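Long-range contacts in thymocyte nuclear protein 1 (Leishmania major, PDB 2AR1), which is of unknown function but carries an EVE domain of the PUA clan, and so may bind RNA or a modified nucleic acid base: residues A[46-51]-A[90-95]; A[54-59]-A[113-118]. One frame throughout, in Å; residues are numbered along the deposited sequence.

Contact 1: A[46-51]-A[90-95]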
ATOM      1  N   GLY A  46      10.055   0.114  -5.075  1.00 17.66           N
ATOM      2  CA  GLY A  46       9.788  -0.873  -6.107  1.00 15.27           C
ATOM      3  C   GLY A  46       8.500  -0.765  -6.881  1.00 15.67           C
ATOM      4  O   GLY A  46       8.162  -1.699  -7.613  1.00 17.03           O
ATOM      5  N   VAL A  47       7.759   0.333  -6.714  1.00 17.40           N
ATOM      6  CA  VAL A  47       6.558   0.605  -7.494  1.00 17.40           C
ATOM      7  C   VAL A  47       6.974   1.094  -8.874  1.00 18.36           C
ATOM      8  O   VAL A  47       7.701   2.052  -8.976  1.00 17.47           O
ATOM      9  CB  VAL A  47       5.612   1.583  -6.798  1.00 17.12           C
ATOM     10  CG1 VAL A  47       4.458   1.996  -7.728  1.00 19.15           C
ATOM     11  CG2 VAL A  47       5.058   0.959  -5.501  1.00 18.01           C
ATOM     12  N   ARG A  48       6.569   0.379  -9.906  1.00 17.33           N
ATOM     13  CA  ARG A  48       6.987   0.661 -11.292  1.00 17.68           C
ATOM     14  C   ARG A  48       5.815   0.813 -12.246  1.00 17.82           C
ATOM     15  O   ARG A  48       5.919   0.524 -13.428  1.00 17.34           O
ATOM     16  CB  ARG A  48       7.957  -0.394 -11.818  1.00 18.96           C
ATOM     17  CG  ARG A  48       9.192  -0.511 -10.930  1.00 18.56           C
ATOM     18  CD  ARG A  48      10.128   0.643 -11.185  1.00 16.00           C
ATOM     19  NE  ARG A  48      11.351   0.593 -10.401  1.00 18.20           N
ATOM     20  CZ  ARG A  48      11.502   1.213  -9.230  1.00 11.35           C
ATOM     21  NH1 ARG A  48      10.472   1.794  -8.656  1.00 14.52           N
ATOM     22  NH2 ARG A  48      12.628   1.091  -8.540  1.00 13.76           N
ATOM     23  N   ASN A  49       4.714   1.266 -11.697  1.00 18.61           N
ATOM     24  CA  ASN A  49       3.522   1.643 -12.450  1.00 16.30           C
ATOM     25  C   ASN A  49       3.380   3.120 -12.222  1.00 15.33           C
ATOM     26  O   ASN A  49       3.383   3.612 -11.115  1.00 13.49           O
ATOM     27  CB  ASN A  49       2.311   0.888 -11.922  1.00 18.98           C
ATOM     28  CG  ASN A  49       1.012   1.301 -12.540  1.00 14.73           C
ATOM     29  OD1 ASN A  49       0.288   2.079 -11.949  1.00 20.71           O
ATOM     30  ND2 ASN A  49       0.672   0.721 -13.657  1.00 20.93           N
ATOM     31  N   TYR A  50       3.220   3.871 -13.323  1.00 15.31           N
ATOM     32  CA  TYR A  50       3.251   5.310 -13.188  1.00 14.19           C
ATOM     33  C   TYR A  50       2.016   5.938 -12.466  1.00 14.12           C
ATOM     34  O   TYR A  50       2.103   6.947 -11.760  1.00 12.90           O
ATOM     35  CB  TYR A  50       3.319   5.929 -14.613  1.00 12.35           C
ATOM     36  CG  TYR A  50       4.557   5.560 -15.412  1.00 13.30           C
ATOM     37  CD1 TYR A  50       5.801   6.023 -15.050  1.00 14.10           C
ATOM     38  CD2 TYR A  50       4.456   4.742 -16.603  1.00 21.72           C
ATOM     39  CE1 TYR A  50       6.927   5.697 -15.767  1.00 14.18           C
ATOM     40  CE2 TYR A  50       5.599   4.380 -17.324  1.00 17.38           C
ATOM     41  CZ  TYR A  50       6.838   4.877 -16.902  1.00 20.16           C
ATOM     42  OH  TYR A  50       7.967   4.544 -17.619  1.00 24.14           O
ATOM     43  N   ALA A  51       0.850   5.373 -12.703  1.00 19.31           N
ATOM     44  CA  ALA A  51      -0.365   5.758 -11.974  1.00 19.02           C
ATOM     45  C   ALA A  51      -0.159   5.541 -10.501  1.00 16.76           C
ATOM     46  O   ALA A  51      -0.461   6.441  -9.705  1.00 16.30           O
ATOM     47  CB  ALA A  51      -1.579   4.954 -12.460  1.00 19.94           C
ATOM     48  N   ASP A  90      12.974   7.108  -5.654  1.00 16.61           N
ATOM     49  CA  ASP A  90      13.155   5.691  -5.329  1.00 15.21           C
ATOM     50  C   ASP A  90      14.501   5.222  -5.848  1.00 16.84           C
ATOM     51  O   ASP A  90      14.626   4.778  -6.988  1.00 13.15           O
ATOM     52  CB  ASP A  90      12.060   4.823  -5.925  1.00 12.07           C
ATOM     53  CG  ASP A  90      12.225   3.388  -5.564  1.00 18.71           C
ATOM     54  OD1 ASP A  90      13.261   3.069  -4.982  1.00 17.29           O
ATOM     55  OD2 ASP A  90      11.339   2.625  -5.889  1.00 14.26           O
ATOM     56  N   PHE A  91      15.514   5.260  -4.983  1.00 15.49           N
ATOM     57  CA  PHE A  91      16.865   4.854  -5.350  1.00 17.39           C
ATOM     58  C   PHE A  91      17.058   3.373  -5.733  1.00 14.71           C
ATOM     59  O   PHE A  91      18.103   3.041  -6.287  1.00 16.91           O
ATOM     60  CB  PHE A  91      17.866   5.256  -4.251  1.00 18.07           C
ATOM     61  CG  PHE A  91      17.473   4.765  -2.908  1.00 18.56           C
ATOM     62  CD1 PHE A  91      17.491   3.401  -2.633  1.00 20.86           C
ATOM     63  CD2 PHE A  91      17.027   5.634  -1.939  1.00 18.68           C
ATOM     64  CE1 PHE A  91      17.102   2.896  -1.393  1.00 19.38           C
ATOM     65  CE2 PHE A  91      16.631   5.149  -0.682  1.00 20.01           C
ATOM     66  CZ  PHE A  91      16.642   3.752  -0.424  1.00 22.41           C
ATOM     67  N   THR A  92      16.088   2.489  -5.464  1.00 16.54           N
ATOM     68  CA  THR A  92      16.200   1.131  -5.933  1.00 17.46           C
ATOM     69  C   THR A  92      16.184   1.070  -7.457  1.00 16.21           C
ATOM     70  O   THR A  92      16.724   0.151  -8.037  1.00 17.10           O
ATOM     71  CB  THR A  92      15.120   0.171  -5.309  1.00 16.53           C
ATOM     72  OG1 THR A  92      13.805   0.535  -5.724  1.00 16.59           O
ATOM     73  CG2 THR A  92      15.145   0.251  -3.808  1.00 21.01           C
ATOM     74  N   ALA A  93      15.657   2.085  -8.114  1.00 17.41           N
ATOM     75  CA  ALA A  93      15.679   2.098  -9.565  1.00 17.10           C
ATOM     76  C   ALA A  93      17.118   2.099 -10.103  1.00 19.14           C
ATOM     77  O   ALA A  93      17.362   1.738 -11.273  1.00 19.94           O
ATOM     78  CB  ALA A  93      14.928   3.392 -10.121  1.00 19.25           C
ATOM     79  N   LEU A  94      18.051   2.601  -9.289  1.00 19.95           N
ATOM     80  CA  LEU A  94      19.477   2.676  -9.641  1.00 20.01           C
ATOM     81  C   LEU A  94      20.304   1.490  -9.088  1.00 19.08           C
ATOM     82  O   LEU A  94      21.514   1.392  -9.344  1.00 18.47           O
ATOM     83  CB  LEU A  94      20.072   3.983  -9.103  1.00 21.26           C
ATOM     84  CG  LEU A  94      19.308   5.262  -9.454  1.00 24.95           C
ATOM     85  CD1 LEU A  94      19.966   6.473  -8.779  1.00 32.10           C
ATOM     86  CD2 LEU A  94      19.233   5.448 -10.923  1.00 26.94           C
ATOM     87  N   ASP A  95      19.670   0.588  -8.335  1.00 18.27           N
ATOM     88  CA  ASP A  95      20.375  -0.552  -7.790  1.00 17.83           C
ATOM     89  C   ASP A  95      20.365  -1.673  -8.827  1.00 17.35           C
ATOM     90  O   ASP A  95      19.351  -2.335  -9.049  1.00 16.08           O
ATOM     91  CB  ASP A  95      19.703  -0.976  -6.502  1.00 17.29           C
ATOM     92  CG  ASP A  95      20.360  -2.153  -5.849  1.00 16.29           C
ATOM     93  OD1 ASP A  95      21.317  -2.738  -6.398  1.00 18.18           O
ATOM     94  OD2 ASP A  95      19.888  -2.444  -4.760  1.00 22.09           O
TER
HETATM   95  O   HOH W   1       8.468   2.878  -5.371  1.00 23.59           O

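Contact 2: A[54-59]-A[113-118]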
ATOM      1  N   ASN A  54       2.144   8.137  -9.137  1.00 15.63           N
ATOM      2  CA  ASN A  54       1.452   9.410  -9.010  1.00 15.71           C
ATOM      3  C   ASN A  54       0.563   9.445  -7.768  1.00 18.31           C
ATOM      4  O   ASN A  54       0.511  10.479  -7.064  1.00 17.96           O
ATOM      5  CB  ASN A  54       0.681   9.663 -10.297  1.00 15.38           C
ATOM      6  CG  ASN A  54       1.576  10.206 -11.371  1.00 19.51           C
ATOM      7  OD1 ASN A  54       2.710  10.561 -11.067  1.00 18.44           O
ATOM      8  ND2 ASN A  54       1.097  10.291 -12.618  1.00 15.56           N
ATOM      9  N   ASN A  55      -0.096   8.329  -7.472  1.00 17.61           N
ATOM     10  CA  ASN A  55      -0.804   8.152  -6.169  1.00 18.44           C
ATOM     11  C   ASN A  55       0.152   8.369  -4.961  1.00 18.46           C
ATOM     12  O   ASN A  55      -0.129   9.184  -4.042  1.00 18.36           O
ATOM     13  CB  ASN A  55      -1.596   6.857  -6.114  1.00 17.65           C
ATOM     14  CG  ASN A  55      -2.866   6.893  -6.965  1.00 17.58           C
ATOM     15  OD1 ASN A  55      -3.323   8.022  -7.353  1.00 23.16           O
ATOM     16  ND2 ASN A  55      -3.368   5.721  -7.383  1.00 18.04           N
ATOM     17  N   MET A  56       1.367   7.832  -5.029  1.00 17.22           N
ATOM     18  CA  MET A  56       2.323   8.114  -3.959  1.00 16.61           C
ATOM     19  C   MET A  56       2.728   9.574  -3.852  1.00 16.40           C
ATOM     20  O   MET A  56       2.875  10.060  -2.759  1.00 18.51           O
ATOM     21  CB  MET A  56       3.559   7.228  -4.040  1.00 17.67           C
ATOM     22  CG  MET A  56       3.283   5.822  -3.599  1.00 24.17           C
ATOM     23  SD  MET A  56       4.798   4.919  -3.214  1.00 22.90           S
ATOM     24  CE  MET A  56       5.323   4.675  -4.902  1.00 23.15           C
ATOM     25  N   ARG A  57       2.848  10.257  -4.982  1.00 15.58           N
ATOM     26  CA  ARG A  57       3.120  11.717  -4.982  1.00 17.07           C
ATOM     27  C   ARG A  57       1.937  12.494  -4.397  1.00 17.10           C
ATOM     28  O   ARG A  57       2.108  13.590  -3.940  1.00 17.94           O
ATOM     29  CB  ARG A  57       3.437  12.252  -6.399  1.00 16.98           C
ATOM     30  CG  ARG A  57       4.751  11.660  -6.949  1.00 18.56           C
ATOM     31  CD  ARG A  57       4.902  11.935  -8.493  1.00 23.09           C
ATOM     32  NE  ARG A  57       4.810  13.355  -8.720  1.00 25.45           N
ATOM     33  CZ  ARG A  57       3.917  13.978  -9.492  1.00 27.69           C
ATOM     34  NH1 ARG A  57       2.986  13.340 -10.181  1.00 28.37           N
ATOM     35  NH2 ARG A  57       3.952  15.294  -9.548  1.00 31.92           N
ATOM     36  N   ALA A  58       0.749  11.901  -4.438  1.00 17.06           N
ATOM     37  CA  ALA A  58      -0.450  12.538  -3.863  1.00 17.92           C
ATOM     38  C   ALA A  58      -0.644  12.244  -2.343  1.00 19.12           C
ATOM     39  O   ALA A  58      -1.567  12.770  -1.743  1.00 22.77           O
ATOM     40  CB  ALA A  58      -1.635  12.016  -4.578  1.00 18.28           C
ATOM     41  N   MET A  59       0.159  11.361  -1.771  1.00 16.46           N
ATOM     42  CA  MET A  59      -0.012  10.985  -0.388  1.00 15.57           C
ATOM     43  C   MET A  59       0.562  12.095   0.439  1.00 16.45           C
ATOM     44  O   MET A  59       1.485  12.749   0.003  1.00 18.78           O
ATOM     45  CB  MET A  59       0.729   9.734  -0.061  1.00 17.46           C
ATOM     46  CG  MET A  59       0.131   8.520  -0.671  1.00 17.56           C
ATOM     47  SD  MET A  59       1.102   7.056  -0.484  1.00 21.15           S
ATOM     48  CE  MET A  59       0.036   6.000  -1.310  1.00 23.72           C
ATOM     49  N   LYS A 113       9.327   7.344  -7.595  1.00 16.63           N
ATOM     50  CA  LYS A 113       9.201   8.066  -6.324  1.00 19.45           C
ATOM     51  C   LYS A 113       8.601   7.157  -5.272  1.00 20.73           C
ATOM     52  O   LYS A 113       7.878   6.184  -5.607  1.00 19.67           O
ATOM     53  CB  LYS A 113       8.319   9.310  -6.483  1.00 21.23           C
ATOM     54  CG  LYS A 113       8.712  10.192  -7.579  1.00 23.22           C
ATOM     55  CD  LYS A 113      10.055  10.830  -7.367  1.00 23.68           C
ATOM     56  CE  LYS A 113      10.248  11.845  -8.468  1.00 26.35           C
ATOM     57  NZ  LYS A 113      11.606  11.810  -9.091  1.00 33.87           N
ATOM     58  N   MET A 114       8.884   7.439  -3.995  1.00 18.50           N
ATOM     59  CA  MET A 114       8.309   6.620  -2.956  1.00 19.06           C
ATOM     60  C   MET A 114       8.175   7.412  -1.664  1.00 16.22           C
ATOM     61  O   MET A 114       8.973   8.291  -1.372  1.00 19.10           O
ATOM     62  CB  MET A 114       9.175   5.411  -2.700  1.00 18.08           C
ATOM     63  CG  MET A 114      10.511   5.712  -2.144  1.00 18.56           C
ATOM     64  SD  MET A 114      11.660   4.359  -2.147  1.00 21.01           S
ATOM     65  CE  MET A 114      13.115   5.094  -1.405  1.00 20.06           C
ATOM     66  N   VAL A 115       7.147   7.033  -0.911  1.00 19.39           N
ATOM     67  CA  VAL A 115       6.953   7.486   0.467  1.00 18.81           C
ATOM     68  C   VAL A 115       7.580   6.522   1.454  1.00 19.50           C
ATOM     69  O   VAL A 115       8.065   5.452   1.071  1.00 17.14           O
ATOM     70  CB  VAL A 115       5.476   7.705   0.826  1.00 18.26           C
ATOM     71  CG1 VAL A 115       4.826   8.721  -0.152  1.00 21.04           C
ATOM     72  CG2 VAL A 115       4.679   6.404   0.707  1.00 21.51           C
ATOM     73  N   ASP A 116       7.700   7.006   2.696  1.00 18.46           N
ATOM     74  CA  ASP A 116       7.988   6.115   3.872  1.00 20.16           C
ATOM     75  C   ASP A 116       6.707   5.857   4.599  1.00 20.87           C
ATOM     76  O   ASP A 116       5.879   6.724   4.727  1.00 17.15           O
ATOM     77  CB  ASP A 116       8.962   6.755   4.842  1.00 22.67           C
ATOM     78  CG  ASP A 116      10.414   6.756   4.347  1.00 25.34           C
ATOM     79  OD1 ASP A 116      10.697   6.190   3.247  1.00 26.20           O
ATOM     80  OD2 ASP A 116      11.259   7.320   5.086  1.00 25.18           O
ATOM     81  N   VAL A 117       6.559   4.619   5.116  1.00 21.29           N
ATOM     82  CA  VAL A 117       5.365   4.292   5.903  1.00 20.33           C
ATOM     83  C   VAL A 117       5.810   3.700   7.211  1.00 17.46           C
ATOM     84  O   VAL A 117       6.932   3.225   7.329  1.00 18.01           O
ATOM     85  CB  VAL A 117       4.400   3.332   5.242  1.00 21.20           C
ATOM     86  CG1 VAL A 117       3.813   3.897   3.966  1.00 24.66           C
ATOM     87  CG2 VAL A 117       5.025   1.978   4.941  1.00 22.41           C
ATOM     88  N   LYS A 118       4.914   3.785   8.175  1.00 19.18           N
ATOM     89  CA  LYS A 118       5.145   3.225   9.499  1.00 17.11           C
ATOM     90  C   LYS A 118       4.122   2.129   9.758  1.00 18.17           C
ATOM     91  O   LYS A 118       2.996   2.175   9.262  1.00 17.41           O
ATOM     92  CB  LYS A 118       5.148   4.286  10.625  1.00 19.77           C
ATOM     93  CG  LYS A 118       3.797   4.717  11.146  1.00 26.14           C
ATOM     94  CD  LYS A 118       3.985   5.433  12.494  1.00 32.31           C
ATOM     95  CE  LYS A 118       2.951   6.506  12.694  1.00 35.53           C
ATOM     96  NZ  LYS A 118       2.986   6.990  14.149  1.00 33.30           N
TER

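Contact 1: A[46-51]-A[90-95]
Gly-46 and Thr-92 bring the two backbones closest, 6.7 Å between their CA atoms, where the loop entering helix 50-58 faces an Asx turn at Asp-90 that leads into the 3-10 segment 91-94 in this EVE domain. The turn is closed by Asp-90, whose OD1 accepts from the backbone N of Thr-92 at 2.9 Å and from its OG1, both on one face of the carboxylate. With CG anti to the backbone N (chi1 -179°), Asp-90 extends its carboxylate toward residues 46-51, where OD2 takes the nearly straight bond from Gly-46 N (2.9 Å, 172°) on its syn side, while Arg-48 NH1 comes from above the carboxylate plane to make a 3.0 Å salt bridge to that same OD2. This oxygen lies near the guanidinium plane, at its edge, with the two planes 68° apart. NH2 of Arg-48 adds weak bonds to OD2 and to Thr-92 OG1, and lies 3.6 Å from CB of Ala-93. A water accepts from Val-47 N and lies within hydrogen-bonding distance of Asp-90 OD2. Beyond the two segments, NE of Arg-48 is bound by the carbonyl of Tyr-100, and Trp-112 makes a cation-pi contact with the same side chain. Within its own loop, Arg-48 NH1 also donates to Val-47 O at 2.8 Å, from above the carbonyl plane.

Contact 2: A[54-59]-A[113-118]
Helix 54-58 passes over the start of strand 113-118 with its axis 7.6 Å away at closest approach and the two N-to-C directions 44° apart; Met-56 and Met-114 have the nearest CA atoms, 6.3 Å. No hydrogen bond joins the segments, and the contact is carried by methionines laid on the strand. Met-56 has CG beside its backbone N and then bends at its last torsion (chi3 -74°), which puts SD over the backbone, 3.9 Å from CA of Met-114, and brings CE against the carbonyl O of Lys-113 in a tight approach of 3.0 Å. Val-115 is the strand's main apolar partner. Both its methyls lie near Met-59 SD, CG2 the closer at 3.8 Å, and CG1 also rests 3.5 Å from Met-56 O. The Met-59 chain, extended beyond CG, crosses the valine at about a right angle. Val-115 N is buried here without a hydrogen-bond partner. At the margin the aliphatic parts of Arg-57 and Lys-113 touch, CG to CG at 4.3 Å, before their charged ends diverge; Lys-113 NZ pairs with Asp-89, whereas Arg-57 NH1 bonds to Asn-54 OD1. Met-56 and Met-59 also touch Val-151. The whole is a helix and the residue after it packed on a mixed beta-sheet, Met-56 and Met-59 contributing to the buried core of this EVE domain, of the PUA clan.

From the N terminus, the chain runs through strand 41-43 into the loop of contact 1 and then helix 50-58, whose later turns and end supply contact 2. Strands 64-69 and 76-89 follow before residues 90-95 return to the loop and close contact 1 across 38 intervening residues. Strand 113-128 then comes back to the helix and closes contact 2 across 53. The segments alternate, so the two closures cross. Their centres lie 12 Å apart and the contacts touch: CB of Val-47 meets CE of Met-56, and Phe-91 packs on Met-114. Contact 1 joins the helix approach to the connection between two neighbouring strands, and contact 2 joins the helix to the sheet.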